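Local coordinates for STU0660 (Streptococcus thermophilus, PDB 3ZTH), which is a magnesium-binding protein of the large Csn2 group that takes part in CRISPR-mediated bacterial immunity and probably binds DNA, at residues F237-D240 with Q241-K245; N255-S258 with D259-H263; S311-D314 with S315-N319; N319-N322 with Q323-H326. All blocks are in the same frame, centred on the assembly; numbering follows the deposited sequence.

In the fold
All four contacts are local, each made within one continuous piece of chain, and they divide between the mixed sheet with its adjoining loop and helix 312-324. Interaction 1 is a partly buried loop beyond strand 232-237, held by a water and thin apolar touches, with D240 binding magnesium. Interaction 2, also partly buried, is a hairpin at one edge of the same sheet, ruled by backbone bonds. Interactions 3 and 4 are more buried, share N319 and form the start and finish of a single helix: a serine caps the first, a Schellman motif closes the second. Interactions 2 and 4 touch where E262 CB packs on F325. A second subunit meets interactions 1, 3 and 4.

Interaction 1 (F237-D240 with Q241-K245); sequences FPSD and QGYLK. With MG (magnesium ion), chain C.
The magnesium-binding loop that follows strand 232-237 doubles back here, bringing P238 and S239 up against Y243 and L244. P238 does most of the apolar work: its CB lies 4.4 Å from Y243 CB, and its CG lies 4.3 Å from L244 CD1. The S239 hydroxyl comes obliquely to the tyrosine ring, OG 4.1 Å from Y243 CD1. No direct hydrogen bond spans the turn. A water does so instead, donating a hydrogen bond to S239 O at 3.0 Å and accepting one from L244 N at 2.8 Å, so the two arms are bridged by one solvent molecule. G242 takes positive phi (77°) in the turn. The loop leaves the C-terminal end of a parallel strand of the mixed sheet; the protein's family belongs to the P-loop NTPase clan. Q26 lies just beyond the neighbouring parallel strand, 20-24, and Q26 and D240 are the protein residues of the metal site. D240 has CG beside its backbone N (chi1 -68°), and its carboxylate points out of the turn. OD2 alone of the two carboxylate oxygens binds magnesium, at 2.4 Å, while D240 OD1 stays 3.8 Å from the ion; three waters take further positions on the metal. Q26 NE2 also gives D240 OD2 a weak hydrogen bond. On the other arm Y243 OH bonds to I210 O, and its ring packs edge-to-face with that of Y215. Q241 packs on E212 and against Q241 of the second subunit.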
loop_
_atom_site.group_PDB
_atom_site.type_symbol
_atom_site.label_atom_id
_atom_site.label_comp_id
_atom_site.label_asym_id
_atom_site.label_seq_id
_atom_site.Cartn_x
_atom_site.Cartn_y
_atom_site.Cartn_z
ATOM N N PHE A 237 -37.542 6.902 -8.526
ATOM C CA PHE A 237 -38.249 5.989 -7.622
ATOM C C PHE A 237 -39.037 6.882 -6.667
ATOM O O PHE A 237 -38.614 7.124 -5.529
ATOM C CB PHE A 237 -37.260 5.138 -6.823
ATOM C CG PHE A 237 -36.531 4.121 -7.647
ATOM C CD1 PHE A 237 -35.425 4.488 -8.412
ATOM C CD2 PHE A 237 -36.947 2.796 -7.659
ATOM C CE1 PHE A 237 -34.743 3.553 -9.176
ATOM C CE2 PHE A 237 -36.271 1.848 -8.417
ATOM C CZ PHE A 237 -35.163 2.228 -9.181
ATOM N N PRO A 238 -40.187 7.401 -7.123
ATOM C CA PRO A 238 -41.036 8.282 -6.310
ATOM C C PRO A 238 -41.657 7.614 -5.098
ATOM O O PRO A 238 -41.868 6.401 -5.083
ATOM C CB PRO A 238 -42.109 8.748 -7.291
ATOM C CG PRO A 238 -41.455 8.613 -8.626
ATOM C CD PRO A 238 -40.698 7.313 -8.502
ATOM N N SER A 239 -41.946 8.426 -4.086
ATOM C CA SER A 239 -42.588 7.964 -2.858
ATOM C C SER A 239 -44.038 7.657 -3.214
ATOM O O SER A 239 -44.491 7.953 -4.318
ATOM C CB SER A 239 -42.574 9.065 -1.800
ATOM O OG SER A 239 -41.311 9.695 -1.745
ATOM N N ASP A 240 -44.776 7.095 -2.269
ATOM C CA ASP A 240 -46.169 6.754 -2.513
ATOM C C ASP A 240 -47.114 7.944 -2.681
ATOM O O ASP A 240 -48.164 7.815 -3.321
ATOM C CB ASP A 240 -46.689 5.871 -1.380
ATOM C CG ASP A 240 -46.050 4.501 -1.369
ATOM O OD1 ASP A 240 -45.175 4.233 -2.220
ATOM O OD2 ASP A 240 -46.433 3.690 -0.498
ATOM N N GLN A 241 -46.764 9.101 -2.124
ATOM C CA GLN A 241 -47.670 10.234 -2.230
ATOM C C GLN A 241 -47.061 11.605 -2.496
ATOM O O GLN A 241 -46.059 11.982 -1.909
ATOM C CB GLN A 241 -48.544 10.289 -0.966
ATOM C CG GLN A 241 -49.593 11.399 -0.958
ATOM C CD GLN A 241 -49.058 12.732 -0.427
ATOM O OE1 GLN A 241 -49.534 13.809 -0.813
ATOM N NE2 GLN A 241 -48.076 12.663 0.474
ATOM N N GLY A 242 -47.686 12.341 -3.406
ATOM C CA GLY A 242 -47.238 13.688 -3.717
ATOM C C GLY A 242 -46.018 13.941 -4.588
ATOM O O GLY A 242 -45.623 15.100 -4.719
ATOM N N TYR A 243 -45.424 12.906 -5.185
ATOM C CA TYR A 243 -44.245 13.107 -6.032
ATOM C C TYR A 243 -44.340 12.553 -7.454
ATOM O O TYR A 243 -43.726 13.086 -8.379
ATOM C CB TYR A 243 -43.000 12.553 -5.336
ATOM C CG TYR A 243 -42.641 13.366 -4.115
ATOM C CD1 TYR A 243 -43.261 13.128 -2.888
ATOM C CD2 TYR A 243 -41.754 14.433 -4.210
ATOM C CE1 TYR A 243 -43.008 13.935 -1.795
ATOM C CE2 TYR A 243 -41.495 15.249 -3.125
ATOM C CZ TYR A 243 -42.123 14.998 -1.920
ATOM O OH TYR A 243 -41.868 15.808 -0.836
ATOM N N LEU A 244 -45.110 11.486 -7.626
ATOM C CA LEU A 244 -45.291 10.887 -8.940
ATOM C C LEU A 244 -45.972 11.896 -9.873
ATOM O O LEU A 244 -47.002 12.465 -9.527
ATOM C CB LEU A 244 -46.159 9.637 -8.812
ATOM C CG LEU A 244 -46.483 8.863 -10.085
ATOM C CD1 LEU A 244 -45.193 8.314 -10.697
ATOM C CD2 LEU A 244 -47.465 7.739 -9.749
ATOM N N LYS A 245 -45.390 12.123 -11.048
ATOM C CA LYS A 245 -45.958 13.062 -12.019
ATOM C C LYS A 245 -46.442 12.286 -13.237
ATOM O O LYS A 245 -45.661 11.576 -13.870
ATOM C CB LYS A 245 -44.905 14.087 -12.475
ATOM C CG LYS A 245 -44.283 14.912 -11.362
ATOM C CD LYS A 245 -45.335 15.731 -10.618
ATOM C CE LYS A 245 -44.738 16.408 -9.387
ATOM N NZ LYS A 245 -45.749 17.179 -8.594
HETATM MG MG MG C . -45.367 1.887 0.723
HETATM O O HOH W 1 -46.161 10.127 -5.414
HETATM O O HOH W 2 -44.454 0.123 2.071
HETATM O O HOH W 3 -44.375 1.546 -1.517
HETATM O O HOH W 4 -47.229 2.628 2.145
#

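Interaction 2 (N255-S258 with D259-H263); sequences NILS and DQVEH
N255 carries CG beside its backbone N (chi1 -69°), which brings the amide oxygen N255 OD1 into packing contact with H263 CB at 3.4 Å; the hydrogen bond to that oxygen comes from N16 N. H263 has CG between its own N and carbonyl carbon (chi1 59°), and its imidazole leads away with its plane almost perpendicular to the amide. The two residues face each other across a beta hairpin, strands 255-257 and 261-263 running antiparallel at 163°, with 261-263 outermost in this chain's mixed sheet. N255 and H263 form a non-hydrogen-bonded pair, as do L257 and V261 on the same face. Both V261 methyls lie alongside the leucine, CG1 3.7 Å from L257 CD1, and L30 of helix 28-43 covers this pair. I256 and E262 form the hydrogen-bonded pair between them, I256 N reaching E262 O at 2.8 Å and E262 N returning to I256 O at 3.2 Å. At the turn S258 N donates to Q260 O, 2.9 Å away. S258 OG bonds outside the hairpin to T302 OG1, L300 O and N of the metal-site residue Q26. I256 O has a further partner in the CA-H of V261, with V261 CA 3.4 Å from that oxygen.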
loop_
_atom_site.group_PDB
_atom_site.type_symbol
_atom_site.label_atom_id
_atom_site.label_comp_id
_atom_site.label_asym_id
_atom_site.label_seq_id
_atom_site.Cartn_x
_atom_site.Cartn_y
_atom_site.Cartn_z
ATOM N N ASN A 255 -43.804 2.663 -14.138
ATOM C CA ASN A 255 -43.826 1.237 -13.859
ATOM C C ASN A 255 -44.285 0.944 -12.434
ATOM O O ASN A 255 -43.690 1.427 -11.463
ATOM C CB ASN A 255 -42.433 0.652 -14.110
ATOM C CG ASN A 255 -42.058 0.648 -15.591
ATOM O OD1 ASN A 255 -42.432 -0.260 -16.342
ATOM N ND2 ASN A 255 -41.338 1.675 -16.018
ATOM N N ILE A 256 -45.348 0.157 -12.315
ATOM C CA ILE A 256 -45.889 -0.201 -11.013
ATOM C C ILE A 256 -45.318 -1.547 -10.597
ATOM O O ILE A 256 -45.522 -2.545 -11.286
ATOM C CB ILE A 256 -47.424 -0.335 -11.063
ATOM C CG1 ILE A 256 -48.034 0.882 -11.755
ATOM C CG2 ILE A 256 -47.986 -0.484 -9.649
ATOM C CD1 ILE A 256 -49.523 0.757 -11.996
ATOM N N LEU A 257 -44.599 -1.568 -9.483
ATOM C CA LEU A 257 -44.013 -2.795 -8.963
ATOM C C LEU A 257 -44.666 -3.168 -7.633
ATOM O O LEU A 257 -44.236 -2.702 -6.573
ATOM C CB LEU A 257 -42.504 -2.617 -8.766
ATOM C CG LEU A 257 -41.614 -3.205 -9.871
ATOM C CD1 LEU A 257 -42.014 -2.610 -11.213
ATOM C CD2 LEU A 257 -40.132 -2.938 -9.574
ATOM N N SER A 258 -45.707 -3.998 -7.680
ATOM C CA SER A 258 -46.400 -4.412 -6.454
ATOM C C SER A 258 -46.540 -5.925 -6.387
ATOM O O SER A 258 -45.554 -6.643 -6.542
ATOM C CB SER A 258 -47.787 -3.762 -6.358
ATOM O OG SER A 258 -47.713 -2.381 -6.022
ATOM N N ASP A 259 -47.749 -6.418 -6.134
ATOM C CA ASP A 259 -47.943 -7.864 -6.087
ATOM C C ASP A 259 -47.766 -8.386 -7.507
ATOM O O ASP A 259 -47.672 -9.589 -7.742
ATOM C CB ASP A 259 -49.333 -8.229 -5.562
ATOM C CG ASP A 259 -49.533 -7.829 -4.120
ATOM O OD1 ASP A 259 -48.557 -7.850 -3.344
ATOM O OD2 ASP A 259 -50.677 -7.503 -3.750
ATOM N N GLN A 260 -47.720 -7.456 -8.453
ATOM C CA GLN A 260 -47.516 -7.781 -9.854
ATOM C C GLN A 260 -46.819 -6.598 -10.501
ATOM O O GLN A 260 -46.753 -5.514 -9.912
ATOM C CB GLN A 260 -48.855 -8.065 -10.545
ATOM C CG GLN A 260 -49.023 -9.528 -10.952
ATOM C CD GLN A 260 -50.424 -10.045 -10.705
ATOM O OE1 GLN A 260 -51.411 -9.440 -11.142
ATOM N NE2 GLN A 260 -50.522 -11.172 -10.000
ATOM N N VAL A 261 -46.279 -6.813 -11.697
ATOM C CA VAL A 261 -45.594 -5.752 -12.413
ATOM C C VAL A 261 -46.308 -5.381 -13.712
ATOM O O VAL A 261 -46.586 -6.239 -14.547
ATOM C CB VAL A 261 -44.126 -6.146 -12.728
ATOM C CG1 VAL A 261 -43.448 -5.051 -13.557
ATOM C CG2 VAL A 261 -43.354 -6.341 -11.434
ATOM N N GLU A 262 -46.600 -4.093 -13.870
ATOM C CA GLU A 262 -47.264 -3.575 -15.064
ATOM C C GLU A 262 -46.863 -2.114 -15.214
ATOM O O GLU A 262 -46.468 -1.471 -14.243
ATOM C CB GLU A 262 -48.789 -3.615 -14.907
ATOM C CG GLU A 262 -49.396 -4.960 -14.519
ATOM C CD GLU A 262 -49.470 -5.966 -15.672
ATOM O OE1 GLU A 262 -49.119 -5.616 -16.827
ATOM O OE2 GLU A 262 -49.888 -7.121 -15.411
ATOM N N HIS A 263 -46.943 -1.586 -16.428
ATOM C CA HIS A 263 -46.659 -0.174 -16.624
ATOM C C HIS A 263 -47.977 0.435 -17.083
ATOM O O HIS A 263 -48.822 -0.269 -17.639
ATOM C CB HIS A 263 -45.535 0.045 -17.643
ATOM C CG HIS A 263 -45.808 -0.517 -18.999
ATOM N ND1 HIS A 263 -46.804 -0.034 -19.821
ATOM C CD2 HIS A 263 -45.177 -1.486 -19.704
ATOM C CE1 HIS A 263 -46.770 -0.677 -20.976
ATOM N NE2 HIS A 263 -45.792 -1.563 -20.931
#

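Interaction 3 (S311-D314 with S315-N319); sequences SLVD and SVILN
S315 grips S311 O twice, through its hydroxyl and its backbone amide. S315 OG donates at 2.8 Å from well above the carbonyl plane of S311, while S315 N approaches the same oxygen almost end-on at 3.0 Å. The hydroxyl can fold back this way because OG sits beside its own backbone N (chi1 -58°). S311 is the N-cap of helix 312-324: its OG accepts from D314 N at 3.1 Å, satisfying an amide of the first turn. The next turn follows with I317 N bonded to V313 O in a nearly straight line (176°) and L318 N to D314 O at 2.8 Å. Side chains add little between the turns: V313 CG1 lies 4.3 Å from I317 CG1, and V316 CG2 rests 3.2 Å from L312 O. In the second shell the D314 carboxylate is held at both oxygens, OD1 by S292 OG and OD2 by S309 OG of the second subunit, and that same S309 OG also bonds S311 N. This helical start is therefore wedged between helix 286-296, where D314 and L318 both touch V296, and the second subunit, whose L342, F345 and L346 pack on V313, V316 and L312.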
loop_
_atom_site.group_PDB
_atom_site.type_symbol
_atom_site.label_atom_id
_atom_site.label_comp_id
_atom_site.label_asym_id
_atom_site.label_seq_id
_atom_site.Cartn_x
_atom_site.Cartn_y
_atom_site.Cartn_z
ATOM N N SER A 311 -60.094 9.264 -0.718
ATOM C CA SER A 311 -61.373 9.919 -0.929
ATOM C C SER A 311 -62.263 8.907 -1.645
ATOM O O SER A 311 -61.778 7.941 -2.235
ATOM C CB SER A 311 -61.212 11.164 -1.803
ATOM O OG SER A 311 -60.897 10.814 -3.143
ATOM N N LEU A 312 -63.565 9.138 -1.585
ATOM C CA LEU A 312 -64.530 8.267 -2.219
ATOM C C LEU A 312 -64.220 8.104 -3.716
ATOM O O LEU A 312 -64.228 6.992 -4.250
ATOM C CB LEU A 312 -65.930 8.852 -1.998
ATOM C CG LEU A 312 -67.169 8.087 -2.479
ATOM C CD1 LEU A 312 -67.105 6.609 -2.063
ATOM C CD2 LEU A 312 -68.412 8.778 -1.906
ATOM N N VAL A 313 -63.922 9.216 -4.378
ATOM C CA VAL A 313 -63.620 9.209 -5.807
ATOM C C VAL A 313 -62.334 8.467 -6.148
ATOM O O VAL A 313 -62.288 7.699 -7.122
ATOM C CB VAL A 313 -63.534 10.656 -6.364
ATOM C CG1 VAL A 313 -62.864 10.662 -7.730
ATOM C CG2 VAL A 313 -64.933 11.241 -6.481
ATOM N N ASP A 314 -61.287 8.694 -5.364
ATOM C CA ASP A 314 -60.034 8.019 -5.636
ATOM C C ASP A 314 -60.169 6.516 -5.406
ATOM O O ASP A 314 -59.539 5.716 -6.109
ATOM C CB ASP A 314 -58.903 8.601 -4.775
ATOM C CG ASP A 314 -58.475 10.003 -5.231
ATOM O OD1 ASP A 314 -58.809 10.407 -6.368
ATOM O OD2 ASP A 314 -57.787 10.703 -4.456
ATOM N N SER A 315 -61.001 6.131 -4.440
ATOM C CA SER A 315 -61.212 4.715 -4.125
ATOM C C SER A 315 -61.887 4.038 -5.305
ATOM O O SER A 315 -61.566 2.903 -5.652
ATOM C CB SER A 315 -62.094 4.560 -2.883
ATOM O OG SER A 315 -61.523 5.201 -1.761
ATOM N N VAL A 316 -62.827 4.743 -5.918
ATOM C CA VAL A 316 -63.536 4.214 -7.071
ATOM C C VAL A 316 -62.569 4.021 -8.238
ATOM O O VAL A 316 -62.495 2.934 -8.815
ATOM C CB VAL A 316 -64.688 5.164 -7.486
ATOM C CG1 VAL A 316 -65.322 4.707 -8.801
ATOM C CG2 VAL A 316 -65.729 5.185 -6.386
ATOM N N ILE A 317 -61.836 5.081 -8.581
ATOM C CA ILE A 317 -60.871 5.032 -9.674
ATOM C C ILE A 317 -59.872 3.900 -9.429
ATOM O O ILE A 317 -59.534 3.147 -10.340
ATOM C CB ILE A 317 -60.110 6.376 -9.791
ATOM C CG1 ILE A 317 -61.099 7.493 -10.122
ATOM C CG2 ILE A 317 -59.009 6.280 -10.842
ATOM C CD1 ILE A 317 -61.800 7.306 -11.437
ATOM N N LEU A 318 -59.410 3.783 -8.190
ATOM C CA LEU A 318 -58.471 2.732 -7.821
ATOM C C LEU A 318 -59.046 1.358 -8.163
ATOM O O LEU A 318 -58.377 0.528 -8.789
ATOM C CB LEU A 318 -58.153 2.825 -6.320
ATOM C CG LEU A 318 -57.355 1.761 -5.541
ATOM C CD1 LEU A 318 -56.616 0.820 -6.445
ATOM C CD2 LEU A 318 -56.387 2.460 -4.618
ATOM N N ASN A 319 -60.291 1.127 -7.756
ATOM C CA ASN A 319 -60.956 -0.144 -8.005
ATOM C C ASN A 319 -61.085 -0.427 -9.484
ATOM O O ASN A 319 -60.813 -1.542 -9.944
ATOM C CB ASN A 319 -62.344 -0.152 -7.362
ATOM C CG ASN A 319 -62.289 -0.398 -5.867
ATOM O OD1 ASN A 319 -61.207 -0.479 -5.279
ATOM N ND2 ASN A 319 -63.454 -0.525 -5.243
#

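Interaction 4 (N319-N322 with Q323-H326); sequences NILN and QLFH
The amide of F325 is shared between two carbonyls one residue apart: it donates to N322 O at 2.9 Å, from far above that carbonyl's plane, and weakly to L321 O, with F325 N 3.3 Å away. The split lies where alpha-helical bonding gives way to a tighter i to i+3 bond, next to the Schellman motif that ends helix 312-324. H326, with positive phi (61°), is the C-prime residue; its N bonds to Q323 O at 2.7 Å, and F327 N turns back to N322 O. Just upstream the regular pattern still holds, Q323 N bonding to N319 O at 3.1 Å and L324 N to I320 O at 3.0 Å. With CG beside its backbone N (chi1 -75°), the F325 ring swings back along the helix, and CD2 lies 3.3 Å from L321 O. The same ring meets that of Y265 with nearly parallel planes and touches L301. Buried N319 has its polar end held outside the turn, OD1 accepting from I331 N. Helix 267-277 lines another side: Y277 touches I320 and Q323, V274 touches L321, and R273 touches L324. Between those leucines L321 CD2 stands 4.3 Å from L324 CD1.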
loop_
_atom_site.group_PDB
_atom_site.type_symbol
_atom_site.label_atom_id
_atom_site.label_comp_id
_atom_site.label_asym_id
_atom_site.label_seq_id
_atom_site.Cartn_x
_atom_site.Cartn_y
_atom_site.Cartn_z
ATOM N N ASN A 319 -60.291 1.127 -7.756
ATOM C CA ASN A 319 -60.956 -0.144 -8.005
ATOM C C ASN A 319 -61.085 -0.427 -9.484
ATOM O O ASN A 319 -60.813 -1.542 -9.944
ATOM C CB ASN A 319 -62.344 -0.152 -7.362
ATOM C CG ASN A 319 -62.289 -0.398 -5.867
ATOM O OD1 ASN A 319 -61.207 -0.479 -5.279
ATOM N ND2 ASN A 319 -63.454 -0.525 -5.243
ATOM N N ILE A 320 -61.500 0.583 -10.235
ATOM C CA ILE A 320 -61.670 0.427 -11.668
ATOM C C ILE A 320 -60.335 0.135 -12.341
ATOM O O ILE A 320 -60.232 -0.797 -13.149
ATOM C CB ILE A 320 -62.340 1.686 -12.291
ATOM C CG1 ILE A 320 -63.761 1.832 -11.737
ATOM C CG2 ILE A 320 -62.398 1.560 -13.794
ATOM C CD1 ILE A 320 -64.488 3.095 -12.174
ATOM N N LEU A 321 -59.306 0.908 -11.994
ATOM C CA LEU A 321 -57.992 0.703 -12.591
ATOM C C LEU A 321 -57.498 -0.704 -12.334
ATOM O O LEU A 321 -57.028 -1.381 -13.257
ATOM C CB LEU A 321 -56.983 1.722 -12.063
ATOM C CG LEU A 321 -57.126 3.117 -12.680
ATOM C CD1 LEU A 321 -56.159 4.070 -12.009
ATOM C CD2 LEU A 321 -56.870 3.055 -14.185
ATOM N N ASN A 322 -57.603 -1.157 -11.090
ATOM C CA ASN A 322 -57.167 -2.510 -10.777
ATOM C C ASN A 322 -57.852 -3.503 -11.705
ATOM O O ASN A 322 -57.212 -4.386 -12.267
ATOM C CB ASN A 322 -57.479 -2.853 -9.328
ATOM C CG ASN A 322 -56.263 -2.765 -8.448
ATOM O OD1 ASN A 322 -56.368 -2.780 -7.221
ATOM N ND2 ASN A 322 -55.089 -2.676 -9.072
ATOM N N GLN A 323 -59.158 -3.342 -11.872
ATOM C CA GLN A 323 -59.918 -4.221 -12.744
ATOM C C GLN A 323 -59.349 -4.237 -14.167
ATOM O O GLN A 323 -59.295 -5.292 -14.799
ATOM C CB GLN A 323 -61.389 -3.796 -12.765
ATOM C CG GLN A 323 -62.264 -4.737 -13.558
ATOM C CD GLN A 323 -63.747 -4.490 -13.367
ATOM O OE1 GLN A 323 -64.577 -5.162 -13.986
ATOM N NE2 GLN A 323 -64.093 -3.530 -12.509
ATOM N N LEU A 324 -58.918 -3.077 -14.665
ATOM C CA LEU A 324 -58.351 -2.982 -16.011
ATOM C C LEU A 324 -57.077 -3.797 -16.145
ATOM O O LEU A 324 -56.639 -4.109 -17.252
ATOM C CB LEU A 324 -58.046 -1.530 -16.380
ATOM C CG LEU A 324 -59.238 -0.584 -16.503
ATOM C CD1 LEU A 324 -58.757 0.681 -17.175
ATOM C CD2 LEU A 324 -60.366 -1.207 -17.329
ATOM N N PHE A 325 -56.470 -4.121 -15.011
ATOM C CA PHE A 325 -55.256 -4.919 -15.002
ATOM C C PHE A 325 -55.609 -6.321 -14.529
ATOM O O PHE A 325 -54.744 -7.154 -14.294
ATOM C CB PHE A 325 -54.213 -4.287 -14.080
ATOM C CG PHE A 325 -53.553 -3.068 -14.663
ATOM C CD1 PHE A 325 -52.647 -3.189 -15.709
ATOM C CD2 PHE A 325 -53.846 -1.800 -14.179
ATOM C CE1 PHE A 325 -52.043 -2.064 -16.263
ATOM C CE2 PHE A 325 -53.248 -0.675 -14.727
ATOM C CZ PHE A 325 -52.345 -0.804 -15.769
ATOM N N HIS A 326 -56.902 -6.572 -14.400
ATOM C CA HIS A 326 -57.376 -7.866 -13.964
ATOM C C HIS A 326 -56.865 -8.207 -12.569
ATOM O O HIS A 326 -56.682 -9.378 -12.239
ATOM C CB HIS A 326 -56.948 -8.943 -14.960
ATOM C CG HIS A 326 -57.488 -8.730 -16.337
ATOM N ND1 HIS A 326 -58.838 -8.656 -16.601
ATOM C CD2 HIS A 326 -56.861 -8.558 -17.525
ATOM C CE1 HIS A 326 -59.022 -8.446 -17.893
ATOM N NE2 HIS A 326 -57.839 -8.382 -18.477
#